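Local coordinates for protein endo-b-1,4-glucanase (Nasutitermes takasagoensis, PDB 1KS8) that probably hydrolyses internal beta-1,4-glucosidic linkages in cellulose and related beta-glucans, as a family 9 glycoside hydrolase with an (alpha/alpha)6 fold, at residues L13-A18 with H385-A390; A122-W127 with H359-S364; E154-L159 with V216-W221. All blocks are in the same frame, centred on the assembly; numbering follows the deposited sequence.

Interaction 1 of 3, residues L13-A18 with H385-A390; sequences LLFYEA and HVLSGA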
loop_
_atom_site.group_PDB
_atom_site.type_symbol
_atom_site.label_atom_id
_atom_site.label_comp_id
_atom_site.label_asym_id
_atom_site.label_seq_id
_atom_site.Cartn_x
_atom_site.Cartn_y
_atom_site.Cartn_z
ATOM N N LEU A 13 -0.383 -11.670 3.368
ATOM C CA LEU A 13 -0.163 -11.245 4.740
ATOM C C LEU A 13 1.234 -11.665 5.193
ATOM O O LEU A 13 1.854 -10.981 6.005
ATOM C CB LEU A 13 -1.246 -11.828 5.656
ATOM C CG LEU A 13 -2.578 -11.076 5.526
ATOM C CD1 LEU A 13 -3.708 -11.902 6.113
ATOM C CD2 LEU A 13 -2.463 -9.719 6.221
ATOM N N LEU A 14 1.741 -12.780 4.666
ATOM C CA LEU A 14 3.090 -13.214 5.019
ATOM C C LEU A 14 4.094 -12.237 4.417
ATOM O O LEU A 14 5.155 -11.995 4.990
ATOM C CB LEU A 14 3.369 -14.631 4.504
ATOM C CG LEU A 14 2.601 -15.770 5.184
ATOM C CD1 LEU A 14 2.977 -17.086 4.525
ATOM C CD2 LEU A 14 2.923 -15.815 6.670
ATOM N N PHE A 15 3.768 -11.678 3.256
ATOM C CA PHE A 15 4.667 -10.704 2.651
ATOM C C PHE A 15 4.759 -9.495 3.579
ATOM O O PHE A 15 5.847 -8.992 3.842
ATOM C CB PHE A 15 4.170 -10.259 1.269
ATOM C CG PHE A 15 4.894 -9.045 0.735
ATOM C CD1 PHE A 15 6.266 -9.076 0.498
ATOM C CD2 PHE A 15 4.204 -7.859 0.498
ATOM C CE1 PHE A 15 6.939 -7.939 0.035
ATOM C CE2 PHE A 15 4.870 -6.719 0.037
ATOM C CZ PHE A 15 6.236 -6.759 -0.194
ATOM N N TYR A 16 3.623 -9.023 4.085
ATOM C CA TYR A 16 3.681 -7.877 4.979
ATOM C C TYR A 16 4.458 -8.204 6.255
ATOM O O TYR A 16 5.170 -7.351 6.778
ATOM C CB TYR A 16 2.270 -7.343 5.266
ATOM C CG TYR A 16 1.741 -6.515 4.107
ATOM C CD1 TYR A 16 2.345 -5.302 3.764
ATOM C CD2 TYR A 16 0.691 -6.973 3.311
ATOM C CE1 TYR A 16 1.919 -4.573 2.655
ATOM C CE2 TYR A 16 0.257 -6.249 2.200
ATOM C CZ TYR A 16 0.876 -5.053 1.878
ATOM O OH TYR A 16 0.458 -4.339 0.777
ATOM N N GLU A 17 4.355 -9.437 6.750
ATOM C CA GLU A 17 5.126 -9.794 7.939
ATOM C C GLU A 17 6.614 -9.693 7.598
ATOM O O GLU A 17 7.424 -9.307 8.439
ATOM C CB GLU A 17 4.823 -11.223 8.416
ATOM C CG GLU A 17 3.455 -11.424 9.049
ATOM C CD GLU A 17 3.430 -12.587 10.027
ATOM O OE1 GLU A 17 2.321 -13.022 10.412
ATOM O OE2 GLU A 17 4.519 -13.056 10.423
ATOM N N ALA A 18 6.967 -10.040 6.362
ATOM C CA ALA A 18 8.357 -9.990 5.913
ATOM C C ALA A 18 8.878 -8.561 5.775
ATOM O O ALA A 18 10.090 -8.342 5.721
ATOM C CB ALA A 18 8.503 -10.723 4.576
ATOM N N HIS A 385 15.605 -17.173 0.999
ATOM C CA HIS A 385 14.275 -17.318 1.581
ATOM C C HIS A 385 13.214 -17.031 0.530
ATOM O O HIS A 385 13.349 -16.097 -0.260
ATOM C CB HIS A 385 14.058 -16.325 2.726
ATOM C CG HIS A 385 15.088 -16.394 3.809
ATOM N ND1 HIS A 385 15.201 -17.470 4.663
ATOM C CD2 HIS A 385 16.033 -15.505 4.193
ATOM C CE1 HIS A 385 16.174 -17.238 5.528
ATOM N NE2 HIS A 385 16.695 -16.053 5.264
ATOM N N VAL A 386 12.159 -17.836 0.521
ATOM C CA VAL A 386 11.061 -17.614 -0.404
ATOM C C VAL A 386 10.243 -16.465 0.186
ATOM O O VAL A 386 9.830 -16.520 1.346
ATOM C CB VAL A 386 10.180 -18.876 -0.539
ATOM C CG1 VAL A 386 8.915 -18.554 -1.323
ATOM C CG2 VAL A 386 10.966 -19.972 -1.242
ATOM N N LEU A 387 10.023 -15.425 -0.610
ATOM C CA LEU A 387 9.275 -14.258 -0.150
ATOM C C LEU A 387 7.792 -14.454 -0.437
ATOM O O LEU A 387 7.190 -13.750 -1.252
ATOM C CB LEU A 387 9.800 -13.002 -0.848
ATOM C CG LEU A 387 9.280 -11.656 -0.344
ATOM C CD1 LEU A 387 9.611 -11.480 1.136
ATOM C CD2 LEU A 387 9.921 -10.544 -1.165
ATOM N N SER A 388 7.208 -15.419 0.260
ATOM C CA SER A 388 5.810 -15.767 0.069
ATOM C C SER A 388 4.860 -14.580 0.008
ATOM O O SER A 388 4.869 -13.719 0.891
ATOM C CB SER A 388 5.361 -16.715 1.184
ATOM O OG SER A 388 6.223 -17.842 1.260
ATOM N N GLY A 389 4.052 -14.547 -1.052
ATOM C CA GLY A 389 3.050 -13.507 -1.215
ATOM C C GLY A 389 3.397 -12.230 -1.952
ATOM O O GLY A 389 2.494 -11.480 -2.323
ATOM N N ALA A 390 4.679 -11.970 -2.175
ATOM C CA ALA A 390 5.087 -10.739 -2.849
ATOM C C ALA A 390 4.752 -10.675 -4.334
ATOM O O ALA A 390 5.132 -11.560 -5.105
ATOM C CB ALA A 390 6.588 -10.518 -2.653
HETATM O O HOH W 1 6.817 -13.528 2.987
#

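Interaction 2 of 3, residues A122-W127 with H359-S364; sequences ADHAFW and HHRSSS. With SO4 (sulfate ion), chain B.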
loop_
_atom_site.group_PDB
_atom_site.type_symbol
_atom_site.label_atom_id
_atom_site.label_comp_id
_atom_site.label_asym_id
_atom_site.label_seq_id
_atom_site.Cartn_x
_atom_site.Cartn_y
_atom_site.Cartn_z
ATOM N N ALA A 122 22.208 6.203 1.811
ATOM C CA ALA A 122 22.893 5.417 2.829
ATOM C C ALA A 122 22.263 4.038 2.959
ATOM O O ALA A 122 22.961 3.036 3.121
ATOM C CB ALA A 122 22.849 6.138 4.168
ATOM N N ASP A 123 20.939 3.989 2.882
ATOM C CA ASP A 123 20.232 2.723 2.996
ATOM C C ASP A 123 20.491 1.818 1.792
ATOM O O ASP A 123 20.862 0.654 1.941
ATOM C CB ASP A 123 18.727 2.967 3.117
ATOM C CG ASP A 123 17.963 1.706 3.452
ATOM O OD1 ASP A 123 17.891 1.362 4.645
ATOM O OD2 ASP A 123 17.448 1.053 2.523
ATOM N N HIS A 124 20.310 2.362 0.595
ATOM C CA HIS A 124 20.480 1.581 -0.621
ATOM C C HIS A 124 21.907 1.147 -0.941
ATOM O O HIS A 124 22.112 0.222 -1.727
ATOM C CB HIS A 124 19.857 2.340 -1.792
ATOM C CG HIS A 124 18.385 2.567 -1.631
ATOM N ND1 HIS A 124 17.643 3.331 -2.507
ATOM C CD2 HIS A 124 17.517 2.127 -0.688
ATOM C CE1 HIS A 124 16.381 3.350 -2.112
ATOM N NE2 HIS A 124 16.279 2.628 -1.010
ATOM N N ALA A 125 22.889 1.797 -0.325
ATOM C CA ALA A 125 24.289 1.449 -0.552
ATOM C C ALA A 125 24.644 0.157 0.182
ATOM O O ALA A 125 25.708 -0.424 -0.034
ATOM C CB ALA A 125 25.190 2.580 -0.076
ATOM N N PHE A 126 23.738 -0.281 1.049
ATOM C CA PHE A 126 23.913 -1.492 1.840
ATOM C C PHE A 126 23.041 -2.619 1.305
ATOM O O PHE A 126 21.894 -2.390 0.928
ATOM C CB PHE A 126 23.513 -1.197 3.292
ATOM C CG PHE A 126 23.380 -2.420 4.164
ATOM C CD1 PHE A 126 24.506 -3.053 4.678
ATOM C CD2 PHE A 126 22.124 -2.921 4.494
ATOM C CE1 PHE A 126 24.383 -4.165 5.511
ATOM C CE2 PHE A 126 21.990 -4.032 5.325
ATOM C CZ PHE A 126 23.121 -4.654 5.835
ATOM N N TRP A 127 23.597 -3.826 1.246
ATOM C CA TRP A 127 22.831 -5.001 0.842
ATOM C C TRP A 127 23.121 -6.063 1.892
ATOM O O TRP A 127 24.252 -6.527 2.023
ATOM C CB TRP A 127 23.223 -5.527 -0.545
ATOM C CG TRP A 127 22.264 -6.593 -1.013
ATOM C CD1 TRP A 127 22.227 -7.900 -0.614
ATOM C CD2 TRP A 127 21.121 -6.404 -1.857
ATOM N NE1 TRP A 127 21.129 -8.535 -1.151
ATOM C CE2 TRP A 127 20.431 -7.638 -1.916
ATOM C CE3 TRP A 127 20.609 -5.307 -2.563
ATOM C CZ2 TRP A 127 19.252 -7.803 -2.653
ATOM C CZ3 TRP A 127 19.437 -5.470 -3.296
ATOM C CH2 TRP A 127 18.771 -6.712 -3.333
ATOM N N HIS A 359 13.944 -8.478 -6.114
ATOM C CA HIS A 359 14.918 -7.444 -5.757
ATOM C C HIS A 359 14.598 -7.100 -4.306
ATOM O O HIS A 359 13.968 -6.082 -4.011
ATOM C CB HIS A 359 14.700 -6.232 -6.660
ATOM C CG HIS A 359 15.751 -5.178 -6.525
ATOM N ND1 HIS A 359 16.995 -5.291 -7.106
ATOM C CD2 HIS A 359 15.743 -3.992 -5.874
ATOM C CE1 HIS A 359 17.710 -4.217 -6.818
ATOM N NE2 HIS A 359 16.973 -3.415 -6.072
ATOM N N HIS A 360 15.076 -7.942 -3.400
ATOM C CA HIS A 360 14.732 -7.809 -1.994
ATOM C C HIS A 360 15.868 -8.315 -1.113
ATOM O O HIS A 360 16.249 -9.486 -1.172
ATOM C CB HIS A 360 13.454 -8.628 -1.810
ATOM C CG HIS A 360 12.796 -8.475 -0.480
ATOM N ND1 HIS A 360 13.055 -9.319 0.578
ATOM C CD2 HIS A 360 11.833 -7.622 -0.057
ATOM C CE1 HIS A 360 12.274 -8.997 1.594
ATOM N NE2 HIS A 360 11.523 -7.970 1.235
ATOM N N ARG A 361 16.395 -7.422 -0.284
ATOM C CA ARG A 361 17.517 -7.746 0.582
ATOM C C ARG A 361 17.321 -8.824 1.638
ATOM O O ARG A 361 18.033 -9.828 1.635
ATOM C CB ARG A 361 18.019 -6.471 1.255
ATOM C CG ARG A 361 18.651 -5.491 0.283
ATOM C CD ARG A 361 18.884 -4.140 0.935
ATOM N NE ARG A 361 19.548 -3.196 0.037
ATOM C CZ ARG A 361 18.969 -2.600 -1.002
ATOM N NH1 ARG A 361 17.699 -2.842 -1.295
ATOM N NH2 ARG A 361 19.666 -1.745 -1.742
ATOM N N SER A 362 16.363 -8.638 2.539
ATOM C CA SER A 362 16.199 -9.612 3.610
ATOM C C SER A 362 15.949 -11.043 3.156
ATOM O O SER A 362 16.495 -11.976 3.743
ATOM C CB SER A 362 15.115 -9.162 4.602
ATOM O OG SER A 362 13.824 -9.177 4.032
ATOM N N SER A 363 15.150 -11.233 2.114
ATOM C CA SER A 363 14.887 -12.591 1.647
ATOM C C SER A 363 16.078 -13.210 0.914
ATOM O O SER A 363 16.187 -14.428 0.819
ATOM C CB SER A 363 13.646 -12.627 0.742
ATOM O OG SER A 363 13.830 -11.871 -0.440
ATOM N N SER A 364 16.975 -12.377 0.396
ATOM C CA SER A 364 18.137 -12.892 -0.329
ATOM C C SER A 364 19.204 -13.453 0.604
ATOM O O SER A 364 20.039 -14.263 0.203
ATOM C CB SER A 364 18.771 -11.782 -1.169
ATOM O OG SER A 364 19.536 -10.899 -0.355
HETATM S S SO4 B . 16.756 -0.407 -4.012
HETATM O O1 SO4 B . 16.901 -0.883 -5.548
HETATM O O2 SO4 B . 18.115 -0.199 -3.558
HETATM O O3 SO4 B . 16.019 0.677 -3.950
HETATM O O4 SO4 B . 16.208 -1.564 -3.352
#

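Interaction 3 of 3, residues E154-L159 with V216-W221; sequences ETAAAL and VWAAAW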
loop_
_atom_site.group_PDB
_atom_site.type_symbol
_atom_site.label_atom_id
_atom_site.label_comp_id
_atom_site.label_asym_id
_atom_site.label_seq_id
_atom_site.Cartn_x
_atom_site.Cartn_y
_atom_site.Cartn_z
ATOM N N GLU A 154 -2.770 11.508 3.591
ATOM C CA GLU A 154 -2.877 10.066 3.405
ATOM C C GLU A 154 -2.801 9.361 4.749
ATOM O O GLU A 154 -3.486 8.367 4.973
ATOM C CB GLU A 154 -1.767 9.545 2.489
ATOM C CG GLU A 154 -1.943 8.079 2.090
ATOM C CD GLU A 154 -3.244 7.831 1.343
ATOM O OE1 GLU A 154 -3.504 8.555 0.358
ATOM O OE2 GLU A 154 -4.007 6.918 1.731
ATOM N N THR A 155 -1.969 9.879 5.647
ATOM C CA THR A 155 -1.840 9.278 6.967
ATOM C C THR A 155 -3.139 9.459 7.750
ATOM O O THR A 155 -3.574 8.551 8.458
ATOM C CB THR A 155 -0.652 9.883 7.739
ATOM O OG1 THR A 155 0.543 9.716 6.962
ATOM C CG2 THR A 155 -0.467 9.176 9.079
ATOM N N ALA A 156 -3.767 10.625 7.614
ATOM C CA ALA A 156 -5.032 10.872 8.300
ATOM C C ALA A 156 -6.081 9.886 7.775
ATOM O O ALA A 156 -6.894 9.357 8.537
ATOM C CB ALA A 156 -5.486 12.301 8.061
ATOM N N ALA A 157 -6.056 9.637 6.468
ATOM C CA ALA A 157 -6.993 8.706 5.851
ATOM C C ALA A 157 -6.772 7.296 6.390
ATOM O O ALA A 157 -7.725 6.592 6.720
ATOM C CB ALA A 157 -6.822 8.715 4.335
ATOM N N ALA A 158 -5.508 6.889 6.481
ATOM C CA ALA A 158 -5.178 5.561 6.982
ATOM C C ALA A 158 -5.659 5.401 8.420
ATOM O O ALA A 158 -6.230 4.372 8.784
ATOM C CB ALA A 158 -3.669 5.329 6.904
ATOM N N LEU A 159 -5.429 6.426 9.233
ATOM C CA LEU A 159 -5.838 6.388 10.632
ATOM C C LEU A 159 -7.358 6.350 10.768
ATOM O O LEU A 159 -7.896 5.607 11.592
ATOM C CB LEU A 159 -5.260 7.594 11.372
ATOM C CG LEU A 159 -3.734 7.573 11.510
ATOM C CD1 LEU A 159 -3.244 8.943 11.951
ATOM C CD2 LEU A 159 -3.318 6.506 12.507
ATOM N N VAL A 216 -9.081 15.722 -0.209
ATOM C CA VAL A 216 -10.434 15.225 -0.437
ATOM C C VAL A 216 -10.550 13.795 0.094
ATOM O O VAL A 216 -11.535 13.433 0.736
ATOM C CB VAL A 216 -10.782 15.226 -1.945
ATOM C CG1 VAL A 216 -12.210 14.756 -2.147
ATOM C CG2 VAL A 216 -10.593 16.625 -2.526
ATOM N N TRP A 217 -9.528 12.992 -0.186
ATOM C CA TRP A 217 -9.459 11.597 0.244
ATOM C C TRP A 217 -9.537 11.520 1.771
ATOM O O TRP A 217 -10.337 10.762 2.325
ATOM C CB TRP A 217 -8.143 11.006 -0.279
ATOM C CG TRP A 217 -7.797 9.575 0.074
ATOM C CD1 TRP A 217 -6.676 9.157 0.740
ATOM C CD2 TRP A 217 -8.467 8.380 -0.363
ATOM N NE1 TRP A 217 -6.599 7.787 0.734
ATOM C CE2 TRP A 217 -7.682 7.282 0.064
ATOM C CE3 TRP A 217 -9.647 8.129 -1.078
ATOM C CZ2 TRP A 217 -8.039 5.954 -0.202
ATOM C CZ3 TRP A 217 -10.001 6.804 -1.343
ATOM C CH2 TRP A 217 -9.198 5.736 -0.905
ATOM N N ALA A 218 -8.715 12.319 2.446
ATOM C CA ALA A 218 -8.693 12.345 3.906
ATOM C C ALA A 218 -10.031 12.811 4.482
ATOM O O ALA A 218 -10.544 12.226 5.439
ATOM C CB ALA A 218 -7.569 13.257 4.395
ATOM N N ALA A 219 -10.593 13.865 3.900
ATOM C CA ALA A 219 -11.868 14.392 4.373
ATOM C C ALA A 219 -12.967 13.346 4.227
ATOM O O ALA A 219 -13.796 13.176 5.121
ATOM C CB ALA A 219 -12.240 15.654 3.599
ATOM N N ALA A 220 -12.971 12.641 3.101
ATOM C CA ALA A 220 -13.976 11.613 2.865
ATOM C C ALA A 220 -13.866 10.496 3.898
ATOM O O ALA A 220 -14.872 10.048 4.445
ATOM C CB ALA A 220 -13.830 11.049 1.457
ATOM N N TRP A 221 -12.644 10.043 4.168
ATOM C CA TRP A 221 -12.448 8.985 5.151
ATOM C C TRP A 221 -12.841 9.435 6.553
ATOM O O TRP A 221 -13.415 8.661 7.319
ATOM C CB TRP A 221 -10.996 8.494 5.134
ATOM C CG TRP A 221 -10.774 7.430 4.101
ATOM C CD1 TRP A 221 -10.120 7.558 2.909
ATOM C CD2 TRP A 221 -11.265 6.087 4.149
ATOM N NE1 TRP A 221 -10.174 6.373 2.208
ATOM C CE2 TRP A 221 -10.872 5.454 2.948
ATOM C CE3 TRP A 221 -12.003 5.356 5.091
ATOM C CZ2 TRP A 221 -11.194 4.122 2.664
ATOM C CZ3 TRP A 221 -12.321 4.032 4.809
ATOM C CH2 TRP A 221 -11.916 3.430 3.604
#

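Interaction 1 of 3, residues L13-A18 with H385-A390
Phe15 of helix 5-18 lies against a type II beta turn, Leu387 to Ala390, in the loop between helices 374-377 and 408-411. The contact joins a helix of the (alpha/alpha)6 fold to this loop. The predicted active-site Glu412 lies about 9 Å from the Phe15 side chain. CB of Phe15 starts beside the turn, 3.6 Å from Ser388 O and 3.9 Å from Gly389 C. CG stands anti to the backbone N (chi1 168°), which lays the ring alongside the end of the turn. Ala390 CA is over one face of the ring. CD1 of Phe15 is 3.5 Å from Ala390 CB, and Leu387 CG approaches CD1 at the ring edge. CE1 of Phe15 meets Ala390 CB at 3.7 Å and also touches Leu387 CD2. The other branch of this leucine, Leu387 CD1, reaches Ala18 CB at 3.7 Å, one helical turn further along. Gly389 has a positive phi of 90°, as is usual at the third position of a type II turn. Gly389 O is bonded to Asn418 ND2 of helix 415-430. No direct hydrogen bond joins the segments. A water donates to Ser388 O at 2.9 Å and makes a weak bond to Leu14 O. Across these two segments the contact is mainly apolar, Phe15 and Ala18 against Leu387 and Ala390, and the polar link is a water.

Interaction 2 of 3, residues A122-W127 with H359-S364
Arg361 donates to two backbone carbonyls of 122-127 and to a sulfate, probably from the crystallisation liquor. It lies at the start of a short, weakly bonded helix of about 361-364. His360 is the N-cap: its ND1 accepts from Ser363 N. NE of Arg361 gives a short bond to Phe126 O (2.6 Å, 162°), in the guanidinium plane. NH2 is shared between His124 O (3.1 Å, a bent 138°) and sulfate O2. NH1 reaches sulfate O4 at 2.8 Å and also bonds Gly56 O, which helps fix its rotation. His359 NE2 adds a 2.6 Å bond to sulfate O1. The His124 ring lies under sulfate O3, its NE2 held by Asp57. The His359 side chain is about 4 Å from that of the predicted active-site Glu412, so the anion is near the probable catalytic centre. Further out, the indole of Trp127 turns an edge to the face of His359, with planes at 69°. The indole also meets the rings of Phe377 and Trp374, both inclined to it. Trp127 NE1 donates to Ser364 OG at 3.0 Å, which in turn donates to Arg361 O. Arg361 CG makes a CH-pi contact over one face of Trp127, 3.3 Å from the six-membered ring centroid.

Interaction 3 of 3, residues E154-L159 with V216-W221
Helices 149-165 and 212-226 run roughly parallel, their axes 8.0 Å apart at 21°, and come nearest at Ala157 and Ala218. They are neighbours in the (alpha/alpha)6 barrel. The small alanines at the crossing are consistent with this close approach. CB of Ala157 points across the gap and touches Trp217 CD1 at 3.6 Å and Trp221 CD1 at 3.8 Å. Ala156 CB meets Ala218 CB at 4.3 Å. The polar link is at the Glu154 end. Its chain is bent at chi2 (60°), which brings the carboxylate round to the indole edge of Trp217. Trp217 NE1 donates to Glu154 OE2 at 2.9 Å (154°) on the syn side, tilted out of the carboxylate plane, while OE2 lies close to the indole plane. Thr70 OG1 also bonds OE2, and Lys256 makes a salt bridge to OE1 and a cation-pi contact with Trp217, so the buried carboxylate is well paired. Glu214, a calcium ligand in another structure of this protein, lies close to Glu154 OE1; with no calcium bound here at pH 2.5, one of the two acids may be protonated. Trp74 meets both tryptophans edge-to-face, and Trp221 NE1 sits 3.1 Å above the ring plane of Trp217, toward its rim.

Overall arrangement
All three contacts are largely buried, but they sit in different parts of the fold. Interaction 3 lies within the helical barrel and joins two of its helices. Interaction 1 joins a barrel helix to a loop, and interaction 2 joins loops and short helices near the predicted active site. No helix is shared among the three, but 359-364 and 385-390 touch: Leu387 packs on His360, and His385 N probably bonds Ser363 O. Interaction 3 is across the chain centre, its centre about 27 Å from that of interaction 1 and about 31 Å from that of interaction 2. The chemistry follows place: apolar with one water in 1, charged and anion-binding in 2, alanine against alanine and tryptophan, with one indole-carboxylate bond, in 3.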